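Local coordinates for bifunctional GH43-CE protein (Bacteroides eggerthii, PDB 6MLY), which probably hydrolyses xylan-derived saccharides as a family 43 beta-xylosidase and carries a carbohydrate esterase module on the same chain, at residues V378-V383 with K445-F450; K456-Y461 with D516-D521; P311-S316 with T371-G376; L400-Y405 with M485-A490; M421-N426 with I471-K476. One frame throughout, in Å; residues are numbered along the deposited sequence.

In the fold
All five contacts lie in or beside the concanavalin A-like beta-sandwich between the glycosidase and esterase parts of the chain. Contact 1 is a strand pair in the seven-strand sheet. Contact 4 pairs two strands of the eight-strand sheet that faces it, and their centres are about 12 Å apart. Contact 5 bridges the two sheets. Contact 3 ties a loop after the glycosidase strands to the eight-strand sheet. Contact 2 joins the seven-strand sheet to the esterase side, about 20 Å from contact 3 between centres. Along the chain contact 3 closes first. Contact 4 then interleaves with contacts 1 and 2, and contact 5 lies between its two segments. Contacts 2 and 3 thus place the sandwich between the two enzyme parts.

Contact 1 of 5, residues V378-V383 with K445-F450; sequences VCTGSV and KAECDF
This is an antiparallel strand pairing in the seven-strand sheet of the beta-sandwich. Strands 378-386 and 441-449 run side by side there, and the axes of the paired segments are 4.7 Å apart. C379 with C448 and G381 with A446 are hydrogen-bonded pairs. C448 N gives to C379 O at 2.9 Å, and A446 N gives to G381 O at 3.0 Å. C379 O also accepts from T380 OG1 at 2.7 Å. The two donors come from opposite faces of its carbonyl plane. The non-hydrogen-bonded pair T380-E447 lies between these pairs. The two side chains lie alongside each other, with T380 OG1 3.5 Å from E447 CG. The E447 carboxylate is held beyond the pair, by Y460 and S515. The methyl T380 CG2 takes the position anti to the backbone N (OG1 has chi1 -64°), which brings it 3.6 Å from K445 CG. K445 then bends away toward the rings of Y460 and W468. On the opposite face of the sheet C379 SG meets C448 CB at 3.5 Å. The two sulfur atoms, C379 SG and C448 SG, are 3.8 Å apart, so there is no disulfide. The pairing is a regular antiparallel one within one sheet of a concanavalin A-like sandwich, whose C379, A446 and C448 face packs on L400 and F489 of the other sheet.

Contact 2 of 5, residues K456-Y461 with D516-D521; sequences KGYFYY and DCRWED
R518 runs alongside Y458 in the opposite direction, its CB over the centre of the tyrosine ring. This CH-pi contact puts R518 CB 4.1 Å from the ring centroid of Y458. Further out, the guanidinium turns one face to Y458 CB, which is 3.4 Å from R518 CZ. The bend at chi3 (96°) folds the arginine end back in this way. Y460 meets the arginine too. The cation sits over the face of that ring, with R518 CZ 4.9 Å from the Y460 centroid and the two planes 64° apart. E447 holds the Y460 hydroxyl. The edge of the guanidinium is occupied too. R518 NH1 gives a hydrogen bond to F459 O, modelled so short that its length is doubtful. R518 NE and NH2 both grip E520 OE2 side-on in a salt bridge, each at 2.9 Å. This fixes the rotation of the guanidinium. At the far end K456 NZ reaches E520 O, also at 2.9 Å and nearly along the C=O axis. Strand 456-462 belongs to the beta-sandwich, strand 518-523 to the mixed sheet of the esterase part. At this interdomain interface of beta-sandwich and alpha/beta-hydrolase fold, an arginine lies against two tyrosines and is held in plane by a carboxylate.

Contact 3 of 5, residues P311-S316 with T371-G376; sequences PGIVAS and TQRTIG
V314 is the tightly packed part of this contact. Its CG1 lies 3.3 Å from R373 O, and its CG2 lies 3.5 Å from I375 CG2. The branches of V314 and I375 cross at a slant. I510 of strand 502-511 also touches V314. Next to it, the Q372 amide reads both backbone groups of A315. A315 N gives to Q372 OE1 at 2.9 Å. Q372 NE2 gives to A315 O at 2.7 Å, in the carbonyl plane. The extended glutamine chain (chi2 -163°) carries the amide out to the loop, so a side chain here does what a neighbouring strand would do. Strand 370-373 lies in the eight-strand sheet of the beta-sandwich, so the contact ties the loop between strands 275-282 and 333-335 to the sandwich. I313 CG2 makes a lighter, still buried touch, 3.7 Å from R373 NH1, while R373 NE is bonded to the backbone of D29. The solvent side begins at the partly exposed A315, whose methyl points away from segment 371-376, and the chain becomes exposed at S316.

Contact 4 of 5, residues L400-Y405 with M485-A490; sequences LFQRKY and MGYRFA
Y487 reaches across to K404, and its OH gives a hydrogen bond to K404 O at 2.5 Å. The donor is tilted 23° from the carbonyl plane. Q478 O is a second carbonyl partner of this hydroxyl, so the two oxygens must share its single proton. K404 NZ has its own partner in Q478 OE1. Between the backbones F401 N gives to R488 O at 2.8 Å. The return bond, R488 N to F401 O, is weak at 3.4 Å. These bonds make F401-R488 a hydrogen-bonded antiparallel pair in the eight-strand sheet of the concanavalin A-like sandwich, where strands 395-401 and 488-491 are neighbours. L400 and F489 form the next pair. Their side chains lie together on the inner face, with L400 CD2 3.4 Å from F489 CE1. The F401 side chain goes to the other face and meets the A490 methyl, CB to CB 3.8 Å. Q402 CB sits over one face of the Y487 ring, 4.0 Å from its centroid. Partners from outside are T374 OG1 for Y487 O and D29 OD2 for G486 N.

Contact 5 of 5, residues M421-N426 with I471-K476; sequences MVNGEN and IGNVLK
The N423 side chain crosses that of N473 at about a right angle. Its CB lies 3.6 Å from N473 OD1. CG is anti to the backbone N (chi1 -180°), so the amide extends toward segment 471-476, and N423 CG lies 3.8 Å from N473 OD1. OD1 of N423 turns back to the chain just after its strand and accepts from E425 N at 3.0 Å, which closes an Asx turn. ND2 gives two bonds. One goes to N473 OD1 at 3.2 Å, with the donor above that carbonyl plane. The amides of N423 and N473 are turned 76° from each other. The other bond goes to E425 OE2, also at 3.2 Å, and is nearly straight at 171°. E425 OE2 has a second donor, K476 N at 2.7 Å, which comes from the opposite face of the carboxylate. The carboxylate thus links the turn to the backbone of the other segment. M421 reaches across farther back. Its SD rests against G472, 3.3 Å from its CA. M421 also packs on F459. Asn and Glu side chains thus bridge the two sheets of a concanavalin A-like beta-sandwich, between edge strand 469-476 of one and strand 418-423, with its following loop, of the other.

Contact 1 of 5, residues V378-V383 with K445-F450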
# COMPACT_ATOMS: atom_id res chain seq x y z
N VAL A 378 -2.75 11.07 -0.46
CA VAL A 378 -2.93 10.00 0.54
C VAL A 378 -4.42 9.67 0.63
O VAL A 378 -5.27 10.48 0.23
CB VAL A 378 -2.39 10.39 1.92
CG1 VAL A 378 -0.90 10.70 1.89
CG2 VAL A 378 -3.18 11.55 2.53
N CYS A 379 -4.74 8.48 1.16
CA CYS A 379 -6.12 8.12 1.45
C CYS A 379 -6.17 6.97 2.47
O CYS A 379 -5.15 6.35 2.82
CB CYS A 379 -6.89 7.74 0.19
SG CYS A 379 -6.38 6.18 -0.57
N THR A 380 -7.39 6.74 2.96
CA THR A 380 -7.68 5.71 3.92
C THR A 380 -9.13 5.26 3.72
O THR A 380 -10.05 6.07 3.83
CB THR A 380 -7.40 6.24 5.33
OG1 THR A 380 -6.00 6.51 5.41
CG2 THR A 380 -7.81 5.27 6.42
N GLY A 381 -9.31 3.97 3.42
CA GLY A 381 -10.62 3.31 3.42
C GLY A 381 -10.88 2.58 4.73
O GLY A 381 -9.94 2.29 5.46
N SER A 382 -12.15 2.29 5.01
CA SER A 382 -12.57 1.61 6.25
C SER A 382 -13.87 0.82 6.02
O SER A 382 -14.64 1.11 5.10
CB SER A 382 -12.76 2.60 7.36
OG SER A 382 -11.55 3.30 7.61
N VAL A 383 -14.11 -0.16 6.90
CA VAL A 383 -15.35 -0.94 6.91
C VAL A 383 -15.71 -1.33 8.35
O VAL A 383 -14.88 -1.27 9.25
CB VAL A 383 -15.23 -2.19 6.01
CG1 VAL A 383 -15.47 -1.87 4.54
CG2 VAL A 383 -13.90 -2.89 6.19
N LYS A 445 -9.32 -1.28 8.19
CA LYS A 445 -8.83 -0.02 7.65
C LYS A 445 -7.67 -0.34 6.70
O LYS A 445 -6.92 -1.28 6.93
CB LYS A 445 -8.42 0.91 8.79
CG LYS A 445 -7.94 2.30 8.38
CD LYS A 445 -8.11 3.36 9.47
CE LYS A 445 -7.14 3.21 10.63
NZ LYS A 445 -7.28 4.31 11.62
N ALA A 446 -7.57 0.43 5.61
CA ALA A 446 -6.49 0.30 4.65
C ALA A 446 -6.01 1.70 4.26
O ALA A 446 -6.79 2.48 3.73
CB ALA A 446 -6.97 -0.48 3.45
N GLU A 447 -4.74 2.00 4.55
CA GLU A 447 -4.13 3.30 4.27
C GLU A 447 -3.31 3.20 2.98
O GLU A 447 -2.85 2.12 2.61
CB GLU A 447 -3.23 3.75 5.42
CG GLU A 447 -3.96 3.94 6.74
CD GLU A 447 -3.16 4.70 7.79
OE1 GLU A 447 -2.07 4.21 8.16
OE2 GLU A 447 -3.63 5.78 8.21
N CYS A 448 -3.14 4.35 2.31
CA CYS A 448 -2.38 4.48 1.07
C CYS A 448 -1.52 5.75 1.12
O CYS A 448 -2.04 6.85 1.33
CB CYS A 448 -3.30 4.58 -0.15
SG CYS A 448 -4.24 3.07 -0.51
N ASP A 449 -0.21 5.58 0.92
CA ASP A 449 0.72 6.70 0.78
C ASP A 449 1.28 6.66 -0.64
O ASP A 449 2.14 5.82 -0.96
CB ASP A 449 1.83 6.69 1.83
CG ASP A 449 2.58 8.02 1.92
OD1 ASP A 449 2.05 9.02 1.41
OD2 ASP A 449 3.69 8.04 2.48
N PHE A 450 0.77 7.56 -1.49
CA PHE A 450 1.25 7.77 -2.85
C PHE A 450 2.24 8.95 -2.87
O PHE A 450 2.95 9.12 -3.85
CB PHE A 450 0.07 7.98 -3.81
CG PHE A 450 -0.93 6.85 -3.82
CD1 PHE A 450 -0.63 5.63 -4.41
CD2 PHE A 450 -2.19 7.00 -3.24
CE1 PHE A 450 -1.55 4.59 -4.43
CE2 PHE A 450 -3.11 5.96 -3.26
CZ PHE A 450 -2.78 4.76 -3.85

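Contact 2 of 5, residues K456-Y461 with D516-D521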
# COMPACT_ATOMS: atom_id res chain seq x y z
N LYS A 456 2.74 2.65 -0.80
CA LYS A 456 2.73 1.65 0.27
C LYS A 456 1.33 1.61 0.89
O LYS A 456 0.71 2.66 1.11
CB LYS A 456 3.79 1.99 1.32
CG LYS A 456 5.23 1.94 0.83
CD LYS A 456 6.27 2.19 1.91
CE LYS A 456 6.18 3.57 2.53
NZ LYS A 456 7.44 3.95 3.20
N GLY A 457 0.84 0.39 1.17
CA GLY A 457 -0.46 0.15 1.79
C GLY A 457 -0.31 -0.49 3.16
O GLY A 457 0.24 -1.59 3.28
N TYR A 458 -0.79 0.22 4.20
CA TYR A 458 -0.83 -0.29 5.57
C TYR A 458 -2.25 -0.78 5.88
O TYR A 458 -3.22 -0.07 5.64
CB TYR A 458 -0.43 0.79 6.58
CG TYR A 458 0.76 1.64 6.20
CD1 TYR A 458 1.98 1.07 5.88
CD2 TYR A 458 0.67 3.02 6.20
CE1 TYR A 458 3.07 1.85 5.54
CE2 TYR A 458 1.75 3.82 5.86
CZ TYR A 458 2.96 3.23 5.52
OH TYR A 458 4.02 4.03 5.19
N PHE A 459 -2.35 -2.00 6.44
CA PHE A 459 -3.63 -2.57 6.87
C PHE A 459 -3.70 -2.60 8.40
O PHE A 459 -2.69 -2.80 9.07
CB PHE A 459 -3.80 -3.98 6.30
CG PHE A 459 -3.83 -4.04 4.80
CD1 PHE A 459 -2.67 -4.22 4.07
CD2 PHE A 459 -5.03 -3.91 4.11
CE1 PHE A 459 -2.70 -4.27 2.68
CE2 PHE A 459 -5.06 -3.96 2.72
CZ PHE A 459 -3.90 -4.14 2.01
N TYR A 460 -4.92 -2.40 8.91
CA TYR A 460 -5.23 -2.50 10.34
C TYR A 460 -6.53 -3.30 10.51
O TYR A 460 -7.30 -3.45 9.55
CB TYR A 460 -5.45 -1.12 10.97
CG TYR A 460 -4.34 -0.11 10.80
CD1 TYR A 460 -3.61 0.34 11.89
CD2 TYR A 460 -4.06 0.45 9.56
CE1 TYR A 460 -2.61 1.29 11.75
CE2 TYR A 460 -3.06 1.40 9.41
CZ TYR A 460 -2.33 1.82 10.51
OH TYR A 460 -1.36 2.76 10.36
N TYR A 461 -6.76 -3.80 11.73
CA TYR A 461 -8.07 -4.31 12.16
C TYR A 461 -8.48 -3.56 13.43
O TYR A 461 -7.73 -2.73 13.93
CB TYR A 461 -8.05 -5.83 12.32
CG TYR A 461 -7.41 -6.34 13.59
CD1 TYR A 461 -8.14 -6.47 14.76
CD2 TYR A 461 -6.09 -6.75 13.61
CE1 TYR A 461 -7.57 -6.95 15.93
CE2 TYR A 461 -5.50 -7.24 14.77
CZ TYR A 461 -6.24 -7.35 15.93
OH TYR A 461 -5.67 -7.83 17.07
N ASP A 516 -0.47 8.57 9.55
CA ASP A 516 0.97 8.73 9.61
C ASP A 516 1.40 8.33 11.03
O ASP A 516 2.00 9.12 11.75
CB ASP A 516 1.41 10.15 9.22
CG ASP A 516 2.06 10.27 7.85
OD1 ASP A 516 2.55 9.24 7.32
OD2 ASP A 516 2.09 11.40 7.31
N CYS A 517 1.01 7.10 11.41
CA CYS A 517 1.46 6.41 12.62
C CYS A 517 2.20 5.13 12.22
O CYS A 517 2.44 4.27 13.06
CB CYS A 517 0.29 6.04 13.52
SG CYS A 517 -0.77 7.44 13.97
N ARG A 518 2.55 5.02 10.93
CA ARG A 518 3.20 3.83 10.35
C ARG A 518 3.98 4.26 9.11
O ARG A 518 3.40 4.78 8.16
CB ARG A 518 2.17 2.76 9.96
CG ARG A 518 2.30 1.44 10.72
CD ARG A 518 1.19 0.44 10.41
NE ARG A 518 1.51 -0.57 9.36
CZ ARG A 518 0.60 -1.49 8.83
NH1 ARG A 518 -0.67 -1.43 9.22
NH2 ARG A 518 0.98 -2.49 7.99
N TRP A 519 5.30 4.06 9.15
CA TRP A 519 6.15 4.08 7.98
C TRP A 519 6.96 2.78 7.98
O TRP A 519 7.73 2.55 8.90
CB TRP A 519 7.10 5.29 7.97
CG TRP A 519 6.44 6.62 8.12
CD1 TRP A 519 6.18 7.52 7.13
CD2 TRP A 519 6.02 7.25 9.35
NE1 TRP A 519 5.60 8.65 7.65
CE2 TRP A 519 5.49 8.51 9.01
CE3 TRP A 519 6.03 6.86 10.70
CZ2 TRP A 519 4.97 9.39 9.96
CZ3 TRP A 519 5.52 7.73 11.64
CH2 TRP A 519 5.00 8.97 11.28
N GLU A 520 6.78 1.95 6.96
CA GLU A 520 7.55 0.71 6.85
C GLU A 520 8.54 0.83 5.69
O GLU A 520 8.44 1.74 4.87
CB GLU A 520 6.61 -0.49 6.68
CG GLU A 520 5.76 -0.76 7.90
CD GLU A 520 4.94 -2.04 7.85
OE1 GLU A 520 5.43 -3.04 7.28
OE2 GLU A 520 3.79 -2.03 8.37
N ASP A 521 9.51 -0.10 5.66
CA ASP A 521 10.56 -0.17 4.65
C ASP A 521 11.14 1.23 4.38
O ASP A 521 11.19 1.68 3.24
CB ASP A 521 10.06 -0.84 3.37
CG ASP A 521 9.99 -2.36 3.46
OD1 ASP A 521 10.98 -2.96 3.92
OD2 ASP A 521 8.95 -2.93 3.07

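Contact 3 of 5, residues P311-S316 with T371-G376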
# COMPACT_ATOMS: atom_id res chain seq x y z
N PRO A 311 -17.60 14.07 -2.40
CA PRO A 311 -17.99 12.71 -2.75
C PRO A 311 -18.16 12.44 -4.26
O PRO A 311 -18.93 11.55 -4.63
CB PRO A 311 -19.34 12.59 -2.02
CG PRO A 311 -19.97 13.95 -2.19
CD PRO A 311 -18.81 14.91 -2.29
N GLY A 312 -17.42 13.16 -5.11
CA GLY A 312 -17.63 13.16 -6.57
C GLY A 312 -17.20 11.87 -7.25
O GLY A 312 -17.96 11.29 -8.04
N ILE A 313 -15.98 11.42 -6.93
CA ILE A 313 -15.33 10.26 -7.58
C ILE A 313 -15.29 9.06 -6.61
O ILE A 313 -15.31 7.91 -7.05
CB ILE A 313 -13.91 10.63 -8.04
CG1 ILE A 313 -13.84 12.02 -8.68
CG2 ILE A 313 -13.34 9.55 -8.96
CD1 ILE A 313 -14.57 12.13 -9.99
N VAL A 314 -15.18 9.35 -5.31
CA VAL A 314 -15.23 8.35 -4.22
C VAL A 314 -16.07 8.94 -3.08
O VAL A 314 -15.92 10.11 -2.75
CB VAL A 314 -13.83 7.97 -3.71
CG1 VAL A 314 -13.04 7.19 -4.75
CG2 VAL A 314 -13.04 9.18 -3.24
N ALA A 315 -16.95 8.12 -2.50
CA ALA A 315 -17.79 8.56 -1.39
C ALA A 315 -17.97 7.41 -0.38
O ALA A 315 -17.88 6.24 -0.75
CB ALA A 315 -19.12 9.04 -1.91
N SER A 316 -18.19 7.77 0.89
CA SER A 316 -18.59 6.83 1.95
C SER A 316 -20.01 6.34 1.66
O SER A 316 -20.76 7.03 0.96
CB SER A 316 -18.51 7.47 3.32
OG SER A 316 -17.19 7.92 3.60
N THR A 371 -15.99 -2.14 -5.45
CA THR A 371 -14.81 -1.27 -5.48
C THR A 371 -15.14 0.21 -5.69
O THR A 371 -16.12 0.56 -6.35
CB THR A 371 -13.84 -1.69 -6.60
OG1 THR A 371 -14.37 -1.19 -7.82
CG2 THR A 371 -13.64 -3.18 -6.68
N GLN A 372 -14.28 1.07 -5.12
CA GLN A 372 -14.12 2.47 -5.48
C GLN A 372 -12.64 2.71 -5.80
O GLN A 372 -11.81 1.84 -5.56
CB GLN A 372 -14.57 3.39 -4.35
CG GLN A 372 -16.03 3.22 -3.96
CD GLN A 372 -16.56 4.37 -3.14
OE1 GLN A 372 -16.03 5.48 -3.16
NE2 GLN A 372 -17.65 4.13 -2.43
N ARG A 373 -12.32 3.88 -6.35
CA ARG A 373 -10.94 4.24 -6.69
C ARG A 373 -10.17 4.55 -5.40
O ARG A 373 -10.77 4.85 -4.37
CB ARG A 373 -10.92 5.43 -7.67
CG ARG A 373 -11.51 5.14 -9.04
CD ARG A 373 -11.61 6.38 -9.92
NE ARG A 373 -12.13 6.10 -11.26
CZ ARG A 373 -13.42 6.05 -11.58
NH1 ARG A 373 -14.34 6.46 -10.72
NH2 ARG A 373 -13.79 5.58 -12.75
N THR A 374 -8.84 4.44 -5.45
CA THR A 374 -7.97 5.07 -4.46
C THR A 374 -7.70 6.50 -4.92
O THR A 374 -7.77 6.79 -6.11
CB THR A 374 -6.67 4.29 -4.26
OG1 THR A 374 -6.04 4.11 -5.52
CG2 THR A 374 -6.88 2.95 -3.59
N ILE A 375 -7.40 7.39 -3.98
CA ILE A 375 -7.20 8.80 -4.29
C ILE A 375 -5.86 9.25 -3.72
O ILE A 375 -5.39 8.70 -2.73
CB ILE A 375 -8.38 9.64 -3.77
CG1 ILE A 375 -8.45 9.67 -2.24
CG2 ILE A 375 -9.68 9.15 -4.37
CD1 ILE A 375 -9.56 10.54 -1.70
N GLY A 376 -5.26 10.26 -4.36
CA GLY A 376 -4.01 10.87 -3.91
C GLY A 376 -4.24 12.26 -3.31
O GLY A 376 -5.31 12.84 -3.47

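Contact 4 of 5, residues L400-Y405 with M485-A490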
# COMPACT_ATOMS: atom_id res chain seq x y z
N LEU A 400 -6.77 -3.68 -0.90
CA LEU A 400 -6.17 -2.84 -1.92
C LEU A 400 -5.86 -3.75 -3.11
O LEU A 400 -5.02 -4.64 -3.00
CB LEU A 400 -4.90 -2.17 -1.37
CG LEU A 400 -5.12 -1.29 -0.15
CD1 LEU A 400 -3.80 -0.77 0.41
CD2 LEU A 400 -6.04 -0.12 -0.46
N PHE A 401 -6.58 -3.53 -4.22
CA PHE A 401 -6.85 -4.57 -5.20
C PHE A 401 -6.18 -4.28 -6.55
O PHE A 401 -6.51 -3.29 -7.21
CB PHE A 401 -8.36 -4.75 -5.36
CG PHE A 401 -8.76 -5.83 -6.33
CD1 PHE A 401 -8.80 -7.16 -5.94
CD2 PHE A 401 -9.10 -5.51 -7.64
CE1 PHE A 401 -9.16 -8.15 -6.84
CE2 PHE A 401 -9.47 -6.50 -8.54
CZ PHE A 401 -9.50 -7.82 -8.14
N GLN A 402 -5.23 -5.14 -6.92
CA GLN A 402 -4.84 -5.38 -8.31
C GLN A 402 -4.27 -6.81 -8.41
O GLN A 402 -4.74 -7.70 -7.71
CB GLN A 402 -3.88 -4.30 -8.81
CG GLN A 402 -3.99 -4.09 -10.31
CD GLN A 402 -2.89 -3.20 -10.85
OE1 GLN A 402 -2.70 -2.08 -10.38
NE2 GLN A 402 -2.18 -3.69 -11.85
N ARG A 403 -3.30 -7.03 -9.31
CA ARG A 403 -2.66 -8.33 -9.47
C ARG A 403 -1.83 -8.61 -8.21
O ARG A 403 -1.94 -9.67 -7.61
CB ARG A 403 -1.77 -8.36 -10.71
CG ARG A 403 -0.98 -9.65 -10.89
CD ARG A 403 0.14 -9.48 -11.89
NE ARG A 403 0.68 -10.76 -12.35
CZ ARG A 403 0.25 -11.43 -13.42
NH1 ARG A 403 -0.70 -10.93 -14.19
NH2 ARG A 403 0.78 -12.60 -13.71
N LYS A 404 -0.99 -7.62 -7.87
CA LYS A 404 -0.24 -7.59 -6.64
C LYS A 404 -1.08 -6.88 -5.57
O LYS A 404 -0.89 -5.70 -5.30
CB LYS A 404 1.10 -6.88 -6.89
CG LYS A 404 1.96 -7.55 -7.95
CD LYS A 404 3.42 -7.17 -7.89
CE LYS A 404 4.26 -7.99 -8.83
NZ LYS A 404 5.67 -7.51 -8.85
N TYR A 405 -2.00 -7.65 -4.97
CA TYR A 405 -3.04 -7.13 -4.07
C TYR A 405 -2.59 -7.27 -2.62
O TYR A 405 -1.55 -7.86 -2.34
CB TYR A 405 -4.36 -7.89 -4.28
CG TYR A 405 -4.26 -9.38 -4.15
CD1 TYR A 405 -4.18 -10.19 -5.27
CD2 TYR A 405 -4.26 -10.01 -2.91
CE1 TYR A 405 -4.09 -11.57 -5.17
CE2 TYR A 405 -4.17 -11.39 -2.79
CZ TYR A 405 -4.09 -12.17 -3.92
OH TYR A 405 -4.00 -13.53 -3.84
N MET A 485 -4.79 -0.95 -14.30
CA MET A 485 -5.74 -0.11 -13.61
C MET A 485 -5.11 0.34 -12.28
O MET A 485 -4.15 -0.28 -11.81
CB MET A 485 -7.03 -0.89 -13.34
CG MET A 485 -8.17 -0.04 -12.81
SD MET A 485 -9.60 -1.05 -12.37
CE MET A 485 -10.08 -1.65 -13.99
N GLY A 486 -5.64 1.42 -11.71
CA GLY A 486 -5.27 1.89 -10.39
C GLY A 486 -5.68 0.88 -9.33
O GLY A 486 -6.55 0.03 -9.56
N TYR A 487 -5.02 0.97 -8.17
CA TYR A 487 -5.41 0.18 -7.01
C TYR A 487 -6.77 0.69 -6.53
O TYR A 487 -6.96 1.89 -6.37
CB TYR A 487 -4.34 0.25 -5.92
CG TYR A 487 -3.24 -0.78 -6.07
CD1 TYR A 487 -2.43 -0.79 -7.20
CD2 TYR A 487 -3.02 -1.74 -5.11
CE1 TYR A 487 -1.43 -1.73 -7.36
CE2 TYR A 487 -2.01 -2.69 -5.25
CZ TYR A 487 -1.22 -2.68 -6.38
OH TYR A 487 -0.23 -3.61 -6.53
N ARG A 488 -7.69 -0.24 -6.32
CA ARG A 488 -9.02 0.07 -5.82
C ARG A 488 -9.19 -0.53 -4.42
O ARG A 488 -8.64 -1.60 -4.11
CB ARG A 488 -10.07 -0.47 -6.80
CG ARG A 488 -10.17 0.30 -8.11
CD ARG A 488 -11.27 -0.25 -9.00
NE ARG A 488 -11.63 0.65 -10.09
CZ ARG A 488 -12.66 1.51 -10.07
NH1 ARG A 488 -13.50 1.52 -9.06
NH2 ARG A 488 -12.83 2.35 -11.08
N PHE A 489 -9.94 0.18 -3.57
CA PHE A 489 -10.54 -0.40 -2.39
C PHE A 489 -11.55 -1.46 -2.84
O PHE A 489 -12.18 -1.30 -3.88
CB PHE A 489 -11.19 0.69 -1.52
CG PHE A 489 -10.21 1.67 -0.94
CD1 PHE A 489 -9.26 1.26 -0.01
CD2 PHE A 489 -10.22 3.00 -1.32
CE1 PHE A 489 -8.35 2.16 0.53
CE2 PHE A 489 -9.31 3.90 -0.78
CZ PHE A 489 -8.37 3.48 0.13
N ALA A 490 -11.69 -2.53 -2.07
CA ALA A 490 -12.46 -3.70 -2.48
C ALA A 490 -13.10 -4.38 -1.26
O ALA A 490 -12.39 -4.84 -0.36
CB ALA A 490 -11.55 -4.65 -3.22

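Contact 5 of 5, residues M421-N426 with I471-K476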
# COMPACT_ATOMS: atom_id res chain seq x y z
N MET A 421 -4.21 -10.95 7.55
CA MET A 421 -3.71 -10.20 6.41
C MET A 421 -3.01 -11.17 5.46
O MET A 421 -2.32 -12.08 5.89
CB MET A 421 -2.69 -9.12 6.80
CG MET A 421 -1.76 -8.77 5.64
SD MET A 421 -0.66 -7.38 5.92
CE MET A 421 -0.42 -6.84 4.22
N VAL A 422 -3.17 -10.92 4.16
CA VAL A 422 -2.42 -11.59 3.11
C VAL A 422 -1.69 -10.52 2.30
O VAL A 422 -2.19 -9.40 2.13
CB VAL A 422 -3.36 -12.44 2.22
CG1 VAL A 422 -2.63 -13.06 1.04
CG2 VAL A 422 -4.07 -13.52 3.03
N ASN A 423 -0.49 -10.86 1.81
CA ASN A 423 0.29 -10.02 0.90
C ASN A 423 0.56 -10.80 -0.39
O ASN A 423 1.36 -11.73 -0.40
CB ASN A 423 1.58 -9.53 1.55
CG ASN A 423 2.41 -8.65 0.64
OD1 ASN A 423 2.77 -9.05 -0.46
ND2 ASN A 423 2.74 -7.45 1.10
N GLY A 424 -0.12 -10.39 -1.48
CA GLY A 424 -0.05 -11.06 -2.78
C GLY A 424 0.88 -10.37 -3.77
O GLY A 424 0.70 -10.53 -4.98
N GLU A 425 1.87 -9.61 -3.27
CA GLU A 425 2.90 -8.98 -4.10
C GLU A 425 3.54 -10.04 -5.02
O GLU A 425 3.56 -9.88 -6.23
CB GLU A 425 4.00 -8.35 -3.25
CG GLU A 425 3.64 -6.98 -2.70
CD GLU A 425 4.78 -6.27 -2.01
OE1 GLU A 425 5.90 -6.26 -2.57
OE2 GLU A 425 4.55 -5.73 -0.91
N ASN A 426 4.07 -11.10 -4.39
CA ASN A 426 4.69 -12.23 -5.09
C ASN A 426 3.58 -13.15 -5.61
O ASN A 426 2.40 -12.95 -5.31
CB ASN A 426 5.70 -12.95 -4.18
CG ASN A 426 6.99 -12.17 -4.00
OD1 ASN A 426 7.87 -12.22 -4.86
ND2 ASN A 426 7.12 -11.48 -2.88
N ILE A 471 -1.75 -4.63 11.65
CA ILE A 471 -1.61 -6.06 11.37
C ILE A 471 -0.93 -6.29 10.02
O ILE A 471 -1.32 -5.70 8.99
CB ILE A 471 -2.97 -6.78 11.45
CG1 ILE A 471 -2.85 -8.26 11.04
CG2 ILE A 471 -4.03 -6.05 10.64
CD1 ILE A 471 -4.02 -9.12 11.47
N GLY A 472 0.05 -7.19 10.03
CA GLY A 472 0.76 -7.67 8.85
C GLY A 472 1.83 -6.69 8.39
O GLY A 472 2.12 -5.68 9.09
N ASN A 473 2.41 -6.99 7.21
CA ASN A 473 3.46 -6.16 6.61
C ASN A 473 2.82 -5.02 5.81
O ASN A 473 1.59 -4.85 5.79
CB ASN A 473 4.43 -7.00 5.77
CG ASN A 473 3.79 -7.70 4.59
OD1 ASN A 473 2.63 -7.45 4.26
ND2 ASN A 473 4.52 -8.61 3.96
N VAL A 474 3.68 -4.21 5.18
CA VAL A 474 3.29 -3.18 4.22
C VAL A 474 3.13 -3.84 2.84
O VAL A 474 3.88 -4.75 2.49
CB VAL A 474 4.32 -2.03 4.17
CG1 VAL A 474 5.64 -2.45 3.53
CG2 VAL A 474 3.77 -0.80 3.47
N LEU A 475 2.15 -3.35 2.07
CA LEU A 475 1.94 -3.76 0.69
C LEU A 475 2.66 -2.78 -0.24
O LEU A 475 2.16 -1.67 -0.48
CB LEU A 475 0.44 -3.79 0.39
CG LEU A 475 0.06 -4.17 -1.04
CD1 LEU A 475 0.33 -5.64 -1.29
CD2 LEU A 475 -1.40 -3.83 -1.33
N LYS A 476 3.82 -3.18 -0.76
CA LYS A 476 4.55 -2.40 -1.77
C LYS A 476 3.78 -2.46 -3.10
O LYS A 476 4.05 -3.32 -3.94
CB LYS A 476 5.99 -2.89 -1.95
CG LYS A 476 6.92 -2.63 -0.77
CD LYS A 476 6.90 -1.20 -0.27
CE LYS A 476 8.04 -0.88 0.67
NZ LYS A 476 9.34 -0.78 -0.04